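Local coordinates for glutathione S-transferase (Xanthomonas axonopodis pv. citri, PDB 6NV6), which probably conjugates the thiol of glutathione to electrophilic substrates, as a theta-class glutathione transferase, at residues P151-G156 against M160-L165; S167-W172 against A187-L192; R110-G115 against A130-Q135; L83-Q86 against E90-L93. All coordinates share one frame; numbering follows the deposited sequence.

Interaction 1 (P151-G156 against M160-L165); sequences PYLSGG and MGDIPL
At the entry to helix 163-174, the central helix of the glutathione transferase C-terminal domain, buried Asp162 grips the type I turn formed by Tyr152 to Gly155. Its carboxylate takes a separate set of donors with each oxygen. Leu153 N bonds to Asp162 OD2 at 2.7 Å, on the syn side of the carboxylate though well out of its plane. Ser154 bonds twice to the other oxygen: its N lies 3.0 Å from Asp162 OD1, above the carboxylate plane, while its OG reaches Asp162 OD1 at 2.9 Å on the anti side and from the same face. Ser154 OG stands anti to its own carbonyl carbon (chi1 -62°), close enough to the backbone N for both donors to converge. Trp188 NE1 also bonds to Asp162 OD2, so four donors surround the buried carboxylate and probably help to stabilise its charge. The Tyr152 ring turns an edge to the same oxygen, ring and carboxylate planes being 81° apart. Beside these bonds, Leu153 and Leu165 cross at about a right angle, with Leu153 CD1 3.7 Å from Leu165 CD2.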
loop_
_atom_site.group_PDB
_atom_site.type_symbol
_atom_site.label_atom_id
_atom_site.label_comp_id
_atom_site.label_asym_id
_atom_site.label_seq_id
_atom_site.Cartn_x
_atom_site.Cartn_y
_atom_site.Cartn_z
ATOM N N PRO A 151 8.948 -11.987 8.948
ATOM C CA PRO A 151 9.114 -10.532 9.083
ATOM C C PRO A 151 8.464 -9.727 7.963
ATOM O O PRO A 151 8.319 -8.502 8.115
ATOM C CB PRO A 151 10.641 -10.359 9.093
ATOM C CG PRO A 151 11.176 -11.524 8.355
ATOM C CD PRO A 151 10.162 -12.637 8.423
ATOM N N TYR A 152 8.063 -10.368 6.861
ATOM C CA TYR A 152 7.403 -9.677 5.764
ATOM C C TYR A 152 6.208 -10.476 5.272
ATOM O O TYR A 152 6.163 -11.709 5.364
ATOM C CB TYR A 152 8.360 -9.409 4.603
ATOM C CG TYR A 152 9.456 -8.450 4.995
ATOM C CD1 TYR A 152 9.240 -7.080 4.969
ATOM C CD2 TYR A 152 10.704 -8.919 5.419
ATOM C CE1 TYR A 152 10.231 -6.201 5.339
ATOM C CE2 TYR A 152 11.701 -8.048 5.791
ATOM C CZ TYR A 152 11.460 -6.684 5.752
ATOM O OH TYR A 152 12.436 -5.783 6.123
ATOM N N LEU A 153 5.215 -9.736 4.782
ATOM C CA LEU A 153 4.073 -10.356 4.132
ATOM C C LEU A 153 4.511 -11.278 3.009
ATOM O O LEU A 153 3.835 -12.272 2.728
ATOM C CB LEU A 153 3.146 -9.280 3.586
ATOM C CG LEU A 153 2.487 -8.426 4.654
ATOM C CD1 LEU A 153 1.530 -7.464 3.967
ATOM C CD2 LEU A 153 1.767 -9.314 5.681
ATOM N N SER A 154 5.633 -10.964 2.358
ATOM C CA SER A 154 6.185 -11.804 1.304
ATOM C C SER A 154 6.985 -12.977 1.854
ATOM O O SER A 154 7.421 -13.832 1.068
ATOM C CB SER A 154 7.075 -10.982 0.364
ATOM O OG SER A 154 6.333 -9.963 -0.273
ATOM N N GLY A 155 7.182 -13.043 3.177
ATOM C CA GLY A 155 7.912 -14.143 3.767
ATOM C C GLY A 155 9.214 -13.716 4.418
ATOM O O GLY A 155 9.257 -12.711 5.138
ATOM N N GLY A 156 10.288 -14.462 4.161
ATOM C CA GLY A 156 11.545 -14.166 4.826
ATOM C C GLY A 156 12.127 -12.823 4.430
ATOM O O GLY A 156 12.714 -12.121 5.258
ATOM N N MET A 160 7.218 -7.777 -3.496
ATOM C CA MET A 160 6.031 -7.063 -3.963
ATOM C C MET A 160 4.828 -7.277 -3.058
ATOM O O MET A 160 3.958 -6.398 -2.962
ATOM C CB MET A 160 5.698 -7.526 -5.378
ATOM C CG MET A 160 5.566 -9.052 -5.477
ATOM S SD MET A 160 4.887 -9.614 -7.045
ATOM C CE MET A 160 5.608 -8.364 -8.073
ATOM N N GLY A 161 4.756 -8.441 -2.406
ATOM C CA GLY A 161 3.611 -8.763 -1.579
ATOM C C GLY A 161 3.412 -7.810 -0.419
ATOM O O GLY A 161 2.287 -7.632 0.052
ATOM N N ASP A 162 4.484 -7.176 0.050
ATOM C CA ASP A 162 4.356 -6.219 1.142
ATOM C C ASP A 162 3.855 -4.852 0.689
ATOM O O ASP A 162 3.467 -4.031 1.532
ATOM C CB ASP A 162 5.703 -6.039 1.843
ATOM C CG ASP A 162 6.141 -7.270 2.593
ATOM O OD1 ASP A 162 6.690 -8.202 1.955
ATOM O OD2 ASP A 162 5.943 -7.285 3.827
ATOM N N ILE A 163 3.848 -4.589 -0.611
ATOM C CA ILE A 163 3.689 -3.231 -1.112
ATOM C C ILE A 163 2.248 -2.734 -0.997
ATOM O O ILE A 163 2.048 -1.611 -0.517
ATOM C CB ILE A 163 4.222 -3.148 -2.545
ATOM C CG1 ILE A 163 5.746 -3.191 -2.523
ATOM C CG2 ILE A 163 3.729 -1.886 -3.251
ATOM C CD1 ILE A 163 6.373 -3.229 -3.897
ATOM N N PRO A 164 1.211 -3.492 -1.391
ATOM C CA PRO A 164 -0.154 -2.936 -1.275
ATOM C C PRO A 164 -0.555 -2.591 0.151
ATOM O O PRO A 164 -0.949 -1.439 0.414
ATOM C CB PRO A 164 -1.032 -4.040 -1.873
ATOM C CG PRO A 164 -0.130 -4.763 -2.796
ATOM C CD PRO A 164 1.211 -4.757 -2.150
ATOM N N LEU A 165 -0.453 -3.538 1.096
ATOM C CA LEU A 165 -0.770 -3.201 2.487
ATOM C C LEU A 165 0.222 -2.193 3.071
ATOM O O LEU A 165 -0.165 -1.351 3.892
ATOM C CB LEU A 165 -0.807 -4.458 3.350
ATOM C CG LEU A 165 -1.307 -4.238 4.778
ATOM C CD1 LEU A 165 -2.736 -3.695 4.791
ATOM C CD2 LEU A 165 -1.216 -5.522 5.581
#

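Interaction 2 (S167-W172 against A187-L192); sequences SFIYAW and AWYARL
Ile169 projects from helix 163-174 into the angle between Trp188 and Tyr189, neighbours on helix 183-193. Its CB is already in contact, 3.9 Å from Trp188 CZ3 at the far end of the indole. There the side chain forks. CG1 stays beside the same indole carbon, also at 3.9 Å from Trp188 CZ3, while CG2 settles between the two aromatics, 3.8 Å from Trp188 CZ3 and 3.7 Å from Tyr189 CD1. The side chain also packs on Leu140 and Tyr198 of other helices. Tyr189 runs past Ile169 in the opposite direction. With CG anti to the backbone N (chi1 176°), its ring extends toward the other helix and one face lies against Ile169 O. At its end, Tyr189 OH meets the edge of the Tyr170 ring nearly in plane, 3.3 Å from Tyr170 CD1; this hydroxyl is hydrogen-bonded to Glu174 OE2. Leu192 CD1 covers part of one face of the indole, whose NE1 is taken up by Asp162. The short helical segments cross at -111°, their axes 10.7 Å apart, so large aromatic side chains bridge the gap. The contact joins helices 163-174 and 183-193 within the all-helical C-terminal domain of the glutathione transferase fold.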
loop_
_atom_site.group_PDB
_atom_site.type_symbol
_atom_site.label_atom_id
_atom_site.label_comp_id
_atom_site.label_asym_id
_atom_site.label_seq_id
_atom_site.Cartn_x
_atom_site.Cartn_y
_atom_site.Cartn_z
ATOM N N SER A 167 1.506 0.336 1.640
ATOM C CA SER A 167 1.136 1.693 1.256
ATOM C C SER A 167 -0.075 2.193 2.033
ATOM O O SER A 167 -0.216 3.405 2.237
ATOM C CB SER A 167 0.883 1.767 -0.252
ATOM O OG SER A 167 1.865 1.058 -0.989
ATOM N N PHE A 168 -0.957 1.290 2.467
ATOM C CA PHE A 168 -2.052 1.703 3.341
ATOM C C PHE A 168 -1.568 1.939 4.762
ATOM O O PHE A 168 -2.010 2.890 5.419
ATOM C CB PHE A 168 -3.161 0.650 3.361
ATOM C CG PHE A 168 -4.071 0.690 2.167
ATOM C CD1 PHE A 168 -5.164 1.531 2.139
ATOM C CD2 PHE A 168 -3.842 -0.134 1.076
ATOM C CE1 PHE A 168 -6.009 1.556 1.038
ATOM C CE2 PHE A 168 -4.681 -0.110 -0.026
ATOM C CZ PHE A 168 -5.770 0.745 -0.042
ATOM N N ILE A 169 -0.647 1.094 5.242
ATOM C CA ILE A 169 -0.315 1.091 6.663
ATOM C C ILE A 169 0.404 2.366 7.075
ATOM O O ILE A 169 0.473 2.677 8.274
ATOM C CB ILE A 169 0.510 -0.154 7.029
ATOM C CG1 ILE A 169 0.042 -0.698 8.374
ATOM C CG2 ILE A 169 1.993 0.160 7.052
ATOM C CD1 ILE A 169 -1.325 -1.338 8.305
ATOM N N TYR A 170 0.930 3.120 6.107
ATOM C CA TYR A 170 1.371 4.477 6.398
ATOM C C TYR A 170 0.202 5.327 6.893
ATOM O O TYR A 170 0.292 5.992 7.932
ATOM C CB TYR A 170 2.011 5.095 5.155
ATOM C CG TYR A 170 2.320 6.566 5.316
ATOM C CD1 TYR A 170 3.255 6.995 6.252
ATOM C CD2 TYR A 170 1.675 7.527 4.540
ATOM C CE1 TYR A 170 3.544 8.323 6.406
ATOM C CE2 TYR A 170 1.961 8.866 4.690
ATOM C CZ TYR A 170 2.899 9.254 5.624
ATOM O OH TYR A 170 3.195 10.584 5.775
ATOM N N ALA A 171 -0.916 5.304 6.166
ATOM C CA ALA A 171 -2.092 6.041 6.616
ATOM C C ALA A 171 -2.554 5.549 7.980
ATOM O O ALA A 171 -2.852 6.352 8.872
ATOM C CB ALA A 171 -3.215 5.919 5.585
ATOM N N TRP A 172 -2.599 4.229 8.167
ATOM C CA TRP A 172 -3.039 3.666 9.438
ATOM C C TRP A 172 -2.267 4.240 10.624
ATOM O O TRP A 172 -2.861 4.613 11.637
ATOM C CB TRP A 172 -2.895 2.146 9.404
ATOM C CG TRP A 172 -3.172 1.461 10.714
ATOM C CD1 TRP A 172 -2.251 0.909 11.577
ATOM C CD2 TRP A 172 -4.456 1.240 11.314
ATOM N NE1 TRP A 172 -2.889 0.365 12.667
ATOM C CE2 TRP A 172 -4.239 0.552 12.530
ATOM C CE3 TRP A 172 -5.765 1.551 10.941
ATOM C CZ2 TRP A 172 -5.285 0.172 13.366
ATOM C CZ3 TRP A 172 -6.798 1.176 11.779
ATOM C CH2 TRP A 172 -6.553 0.495 12.974
ATOM N N ALA A 187 6.388 -3.246 13.994
ATOM C CA ALA A 187 7.806 -3.457 13.709
ATOM C C ALA A 187 8.047 -3.617 12.214
ATOM O O ALA A 187 9.107 -3.223 11.706
ATOM C CB ALA A 187 8.317 -4.679 14.472
ATOM N N TRP A 188 7.079 -4.206 11.504
ATOM C CA TRP A 188 7.141 -4.289 10.051
ATOM C C TRP A 188 7.096 -2.899 9.431
ATOM O O TRP A 188 7.884 -2.584 8.532
ATOM C CB TRP A 188 5.988 -5.165 9.565
ATOM C CG TRP A 188 5.630 -5.153 8.088
ATOM C CD1 TRP A 188 6.344 -5.719 7.062
ATOM C CD2 TRP A 188 4.423 -4.640 7.498
ATOM N NE1 TRP A 188 5.672 -5.565 5.877
ATOM C CE2 TRP A 188 4.489 -4.913 6.112
ATOM C CE3 TRP A 188 3.298 -3.977 8.002
ATOM C CZ2 TRP A 188 3.473 -4.531 5.216
ATOM C CZ3 TRP A 188 2.284 -3.603 7.110
ATOM C CH2 TRP A 188 2.384 -3.880 5.732
ATOM N N TYR A 189 6.197 -2.048 9.924
ATOM C CA TYR A 189 6.148 -0.674 9.455
ATOM C C TYR A 189 7.446 0.058 9.762
ATOM O O TYR A 189 7.891 0.893 8.967
ATOM C CB TYR A 189 4.963 0.043 10.093
ATOM C CG TYR A 189 4.872 1.513 9.752
ATOM C CD1 TYR A 189 4.940 1.941 8.433
ATOM C CD2 TYR A 189 4.713 2.465 10.746
ATOM C CE1 TYR A 189 4.856 3.270 8.117
ATOM C CE2 TYR A 189 4.630 3.801 10.440
ATOM C CZ TYR A 189 4.703 4.198 9.127
ATOM O OH TYR A 189 4.631 5.533 8.827
ATOM N N ALA A 190 8.068 -0.245 10.908
ATOM C CA ALA A 190 9.353 0.364 11.233
ATOM C C ALA A 190 10.431 -0.050 10.240
ATOM O O ALA A 190 11.307 0.752 9.908
ATOM C CB ALA A 190 9.767 -0.002 12.659
ATOM N N ARG A 191 10.374 -1.281 9.736
ATOM C CA ARG A 191 11.383 -1.725 8.785
ATOM C C ARG A 191 11.087 -1.212 7.385
ATOM O O ARG A 191 12.011 -1.006 6.584
ATOM C CB ARG A 191 11.467 -3.248 8.781
ATOM C CG ARG A 191 12.024 -3.827 10.067
ATOM C CD ARG A 191 12.220 -5.339 9.948
ATOM N NE ARG A 191 10.961 -6.058 9.718
ATOM C CZ ARG A 191 10.154 -6.518 10.676
ATOM N NH1 ARG A 191 8.975 -7.044 10.359
ATOM N NH2 ARG A 191 10.479 -6.394 11.957
ATOM N N LEU A 192 9.808 -1.013 7.070
ATOM C CA LEU A 192 9.467 -0.358 5.815
ATOM C C LEU A 192 10.016 1.060 5.790
ATOM O O LEU A 192 10.570 1.504 4.778
ATOM C CB LEU A 192 7.948 -0.347 5.615
ATOM C CG LEU A 192 7.287 -1.710 5.370
ATOM C CD1 LEU A 192 5.775 -1.575 5.288
ATOM C CD2 LEU A 192 7.839 -2.386 4.130
#

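Interaction 3 (R110-G115 against A130-Q135); sequences RDLFWG and AAALTQ
Apolar contact dominates here, and Leu112 supplies nearly all of it from helix 88-118, meeting Ala132 and Leu133. Near the backbone, Leu112 CB abuts Ala132 CB at 3.7 Å; the alanine's small methyl group lets the helices come close, with the CA atoms of Leu112 and Ala132 5.1 Å apart. Farther out, the two branches divide their work. Leu112 CD1 lies against the base of the next residue, 3.6 Å from Leu133 CB, whereas Leu112 CD2 meets the branched end, 3.7 Å from Leu133 CD1. CG of Leu112 is turned anti to the backbone N (chi1 176°), which carries both methyls toward Leu133. The two helices, 88-118 and 126-146, run in roughly opposite directions and form the long antiparallel hairpin of the glutathione transferase C-terminal domain. Trp172 of helix 163-174 packs on both leucines and links the pair to the rest of the bundle. Of the polar interactions, one is internal to helix 126-146: Ala130 O accepts from both Thr134 N and Thr134 OG1, the hydroxyl lying 3.0 Å from Ala130 O. Between the helices, Asp111 OD2 forms a long, weak ion pair with Arg128 NH2.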
loop_
_atom_site.group_PDB
_atom_site.type_symbol
_atom_site.label_atom_id
_atom_site.label_comp_id
_atom_site.label_asym_id
_atom_site.label_seq_id
_atom_site.Cartn_x
_atom_site.Cartn_y
_atom_site.Cartn_z
ATOM N N ARG A 110 -10.647 2.782 3.765
ATOM C CA ARG A 110 -10.919 4.024 3.055
ATOM C C ARG A 110 -12.104 4.743 3.682
ATOM O O ARG A 110 -12.142 5.981 3.714
ATOM C CB ARG A 110 -11.165 3.754 1.570
ATOM N N ASP A 111 -13.052 3.980 4.230
ATOM C CA ASP A 111 -14.187 4.575 4.928
ATOM C C ASP A 111 -13.742 5.230 6.227
ATOM O O ASP A 111 -14.084 6.388 6.499
ATOM C CB ASP A 111 -15.245 3.506 5.194
ATOM C CG ASP A 111 -16.650 4.036 5.062
ATOM O OD1 ASP A 111 -16.956 4.637 4.007
ATOM O OD2 ASP A 111 -17.446 3.837 6.011
ATOM N N LEU A 112 -12.975 4.498 7.044
ATOM C CA LEU A 112 -12.398 5.086 8.247
ATOM C C LEU A 112 -11.626 6.345 7.903
ATOM O O LEU A 112 -11.824 7.401 8.508
ATOM C CB LEU A 112 -11.475 4.086 8.949
ATOM C CG LEU A 112 -10.770 4.688 10.172
ATOM C CD1 LEU A 112 -11.766 4.979 11.281
ATOM C CD2 LEU A 112 -9.663 3.789 10.666
ATOM N N PHE A 113 -10.756 6.253 6.905
ATOM C CA PHE A 113 -9.900 7.386 6.590
ATOM C C PHE A 113 -10.697 8.586 6.099
ATOM O O PHE A 113 -10.295 9.728 6.342
ATOM C CB PHE A 113 -8.856 6.984 5.554
ATOM C CG PHE A 113 -7.903 8.077 5.219
ATOM C CD1 PHE A 113 -8.189 8.978 4.199
ATOM C CD2 PHE A 113 -6.740 8.248 5.955
ATOM C CE1 PHE A 113 -7.318 10.023 3.895
ATOM C CE2 PHE A 113 -5.847 9.294 5.653
ATOM C CZ PHE A 113 -6.142 10.179 4.621
ATOM N N TRP A 114 -11.816 8.367 5.407
ATOM C CA TRP A 114 -12.578 9.510 4.914
ATOM C C TRP A 114 -13.223 10.267 6.068
ATOM O O TRP A 114 -13.063 11.488 6.189
ATOM C CB TRP A 114 -13.623 9.061 3.889
ATOM C CG TRP A 114 -13.179 9.341 2.464
ATOM C CD1 TRP A 114 -12.492 8.489 1.633
ATOM C CD2 TRP A 114 -13.363 10.561 1.720
ATOM N NE1 TRP A 114 -12.247 9.102 0.421
ATOM C CE2 TRP A 114 -12.770 10.370 0.447
ATOM C CE3 TRP A 114 -13.979 11.791 2.002
ATOM C CZ2 TRP A 114 -12.777 11.367 -0.541
ATOM C CZ3 TRP A 114 -13.977 12.783 1.015
ATOM C CH2 TRP A 114 -13.384 12.561 -0.237
ATOM N N GLY A 115 -13.935 9.554 6.937
ATOM C CA GLY A 115 -14.567 10.164 8.088
ATOM C C GLY A 115 -13.676 10.984 9.011
ATOM O O GLY A 115 -14.174 11.815 9.771
ATOM N N ALA A 130 -16.461 4.742 14.049
ATOM C CA ALA A 130 -16.229 3.843 15.170
ATOM C C ALA A 130 -16.233 2.380 14.746
ATOM O O ALA A 130 -15.421 1.586 15.235
ATOM C CB ALA A 130 -17.290 4.072 16.246
ATOM N N ALA A 131 -17.144 2.013 13.839
ATOM C CA ALA A 131 -17.218 0.631 13.383
ATOM C C ALA A 131 -16.122 0.336 12.371
ATOM O O ALA A 131 -15.515 -0.742 12.399
ATOM C CB ALA A 131 -18.595 0.339 12.791
ATOM N N ALA A 132 -15.849 1.285 11.476
ATOM C CA ALA A 132 -14.702 1.147 10.587
ATOM C C ALA A 132 -13.416 0.989 11.387
ATOM O O ALA A 132 -12.636 0.055 11.150
ATOM C CB ALA A 132 -14.618 2.348 9.646
ATOM N N LEU A 133 -13.188 1.884 12.356
ATOM C CA LEU A 133 -11.971 1.809 13.156
ATOM C C LEU A 133 -11.853 0.467 13.858
ATOM O O LEU A 133 -10.766 -0.122 13.910
ATOM C CB LEU A 133 -11.932 2.936 14.185
ATOM C CG LEU A 133 -10.716 2.854 15.115
ATOM C CD1 LEU A 133 -9.444 2.944 14.304
ATOM C CD2 LEU A 133 -10.718 3.926 16.191
ATOM N N THR A 134 -12.962 -0.039 14.393
ATOM C CA THR A 134 -12.895 -1.294 15.128
ATOM C C THR A 134 -12.638 -2.464 14.187
ATOM O O THR A 134 -11.894 -3.390 14.526
ATOM C CB THR A 134 -14.190 -1.499 15.920
ATOM O OG1 THR A 134 -14.257 -0.542 16.988
ATOM C CG2 THR A 134 -14.258 -2.918 16.490
ATOM N N GLN A 135 -13.232 -2.441 12.997
ATOM C CA GLN A 135 -13.046 -3.557 12.077
ATOM C C GLN A 135 -11.706 -3.477 11.358
ATOM O O GLN A 135 -11.038 -4.501 11.162
ATOM C CB GLN A 135 -14.187 -3.611 11.068
ATOM C CG GLN A 135 -14.240 -4.937 10.361
ATOM C CD GLN A 135 -15.125 -4.904 9.155
ATOM O OE1 GLN A 135 -14.898 -5.637 8.190
ATOM N NE2 GLN A 135 -16.149 -4.051 9.189
#

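Interaction 4 (L83-Q86 against E90-L93); sequences LYPQ and ERAL
Pro85 O is held by the guanidinium of Arg91 through two donors of unequal strength. The strong bond comes from Arg91 NE, 2.7 Å from Pro85 O with an N-H...O angle of 163°, the oxygen lying close to the guanidinium plane. Arg91 NH2 adds a long, weak bond to that carbonyl and a second weak one, poorly angled, to Gln86 O at 2.8 Å. Two successive carbonyls of the loop thus line the edge of the guanidinium. This loop joins helix 68-79, the last helix of the thioredoxin-like N-terminal domain, to helix 88-118, the first of the helical C-terminal domain, and the arginine folds back from the new helix onto the linker it has just left. Tyr84 closes over one face of the arginine: its ring and the guanidinium are only 16° from parallel, and Tyr84 OH sits above the centre of the group, 3.2 Å from Arg91 CZ. That hydroxyl is badly angled for a hydrogen bond to Arg91 NE or NH1, and the near-parallel groups meet face to face by packing. Arg91 CD makes a CH-pi contact over the Tyr84 face, 4.1 Å from the ring centroid. The bend of the arginine chain at chi3 (-52°) lays the guanidinium alongside the tyrosine with its NE edge toward the loop carbonyls. Nearer the backbone, the Pro85 ring rests on the helix, its CB 3.8 Å from Arg91 N and its CD 4.1 Å from Arg91 CG.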
loop_
_atom_site.group_PDB
_atom_site.type_symbol
_atom_site.label_atom_id
_atom_site.label_comp_id
_atom_site.label_asym_id
_atom_site.label_seq_id
_atom_site.Cartn_x
_atom_site.Cartn_y
_atom_site.Cartn_z
ATOM N N LEU A 83 12.142 -8.215 -6.394
ATOM C CA LEU A 83 10.847 -8.054 -5.751
ATOM C C LEU A 83 9.816 -9.076 -6.192
ATOM O O LEU A 83 8.730 -9.129 -5.599
ATOM C CB LEU A 83 10.299 -6.657 -6.024
ATOM C CG LEU A 83 11.035 -5.574 -5.250
ATOM C CD1 LEU A 83 10.157 -4.352 -5.097
ATOM C CD2 LEU A 83 11.495 -6.111 -3.892
ATOM N N TYR A 84 10.118 -9.871 -7.217
ATOM C CA TYR A 84 9.183 -10.837 -7.780
ATOM C C TYR A 84 9.745 -12.232 -7.552
ATOM O O TYR A 84 10.585 -12.694 -8.335
ATOM C CB TYR A 84 8.964 -10.558 -9.271
ATOM C CG TYR A 84 8.049 -11.516 -10.007
ATOM C CD1 TYR A 84 8.527 -12.726 -10.493
ATOM C CD2 TYR A 84 6.708 -11.209 -10.221
ATOM C CE1 TYR A 84 7.700 -13.607 -11.162
ATOM C CE2 TYR A 84 5.867 -12.082 -10.904
ATOM C CZ TYR A 84 6.375 -13.281 -11.370
ATOM O OH TYR A 84 5.576 -14.175 -12.047
ATOM N N PRO A 85 9.352 -12.923 -6.477
ATOM C CA PRO A 85 9.834 -14.293 -6.255
ATOM C C PRO A 85 9.501 -15.199 -7.432
ATOM O O PRO A 85 8.362 -15.238 -7.910
ATOM C CB PRO A 85 9.106 -14.728 -4.977
ATOM C CG PRO A 85 8.685 -13.473 -4.313
ATOM C CD PRO A 85 8.433 -12.481 -5.416
ATOM N N GLN A 86 10.513 -15.933 -7.912
ATOM C CA GLN A 86 10.333 -16.712 -9.132
ATOM C C GLN A 86 9.625 -18.042 -8.883
ATOM O O GLN A 86 8.888 -18.510 -9.755
ATOM C CB GLN A 86 11.684 -16.920 -9.815
ATOM C CG GLN A 86 12.099 -15.740 -10.718
ATOM C CD GLN A 86 11.403 -15.723 -12.094
ATOM O OE1 GLN A 86 10.365 -16.367 -12.305
ATOM N NE2 GLN A 86 11.981 -14.973 -13.028
ATOM N N GLU A 90 6.562 -19.497 -3.354
ATOM C CA GLU A 90 6.986 -18.403 -2.486
ATOM C C GLU A 90 6.300 -17.096 -2.858
ATOM O O GLU A 90 5.958 -16.304 -1.976
ATOM C CB GLU A 90 8.505 -18.247 -2.519
ATOM C CG GLU A 90 9.233 -19.360 -1.781
ATOM C CD GLU A 90 10.671 -19.550 -2.244
ATOM O OE1 GLU A 90 11.198 -18.665 -2.960
ATOM O OE2 GLU A 90 11.269 -20.596 -1.894
ATOM N N ARG A 91 6.098 -16.856 -4.152
ATOM C CA ARG A 91 5.317 -15.699 -4.582
ATOM C C ARG A 91 3.924 -15.705 -3.959
ATOM O O ARG A 91 3.395 -14.649 -3.577
ATOM C CB ARG A 91 5.218 -15.694 -6.105
ATOM C CG ARG A 91 5.033 -14.340 -6.724
ATOM C CD ARG A 91 4.774 -14.504 -8.201
ATOM N NE ARG A 91 5.797 -15.336 -8.816
ATOM C CZ ARG A 91 5.544 -16.328 -9.658
ATOM N NH1 ARG A 91 4.301 -16.616 -9.994
ATOM N NH2 ARG A 91 6.542 -17.032 -10.165
ATOM N N ALA A 92 3.317 -16.891 -3.852
ATOM C CA ALA A 92 1.952 -16.994 -3.360
ATOM C C ALA A 92 1.835 -16.489 -1.932
ATOM O O ALA A 92 0.751 -16.062 -1.514
ATOM C CB ALA A 92 1.470 -18.445 -3.460
ATOM N N LEU A 93 2.931 -16.520 -1.170
ATOM C CA LEU A 93 2.885 -16.022 0.201
ATOM C C LEU A 93 2.497 -14.551 0.243
ATOM O O LEU A 93 1.580 -14.163 0.971
ATOM C CB LEU A 93 4.225 -16.232 0.898
ATOM C CG LEU A 93 4.685 -17.673 1.049
ATOM C CD1 LEU A 93 6.179 -17.699 1.318
ATOM C CD2 LEU A 93 3.906 -18.376 2.165
#

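How the interactions relate
Along the chain the four contacts follow in series, none nesting in or crossing another. Interaction 4 comes first and closes the short linker between the two domains. Interaction 3, at the other end of helix 88-118 and about 31 Å away between centres, closes the connection between that helix and helix 126-146. Interaction 1 then closes the short loop leading into helix 163-174, and interaction 2 ties this helix to helix 183-193. Interactions 1 and 2 adjoin, Pro151 O meeting Arg191 NH1. Met160 joins interaction 1 to the interdomain linker at Leu83, while Trp172 connects interaction 2 to the leucines of interaction 3.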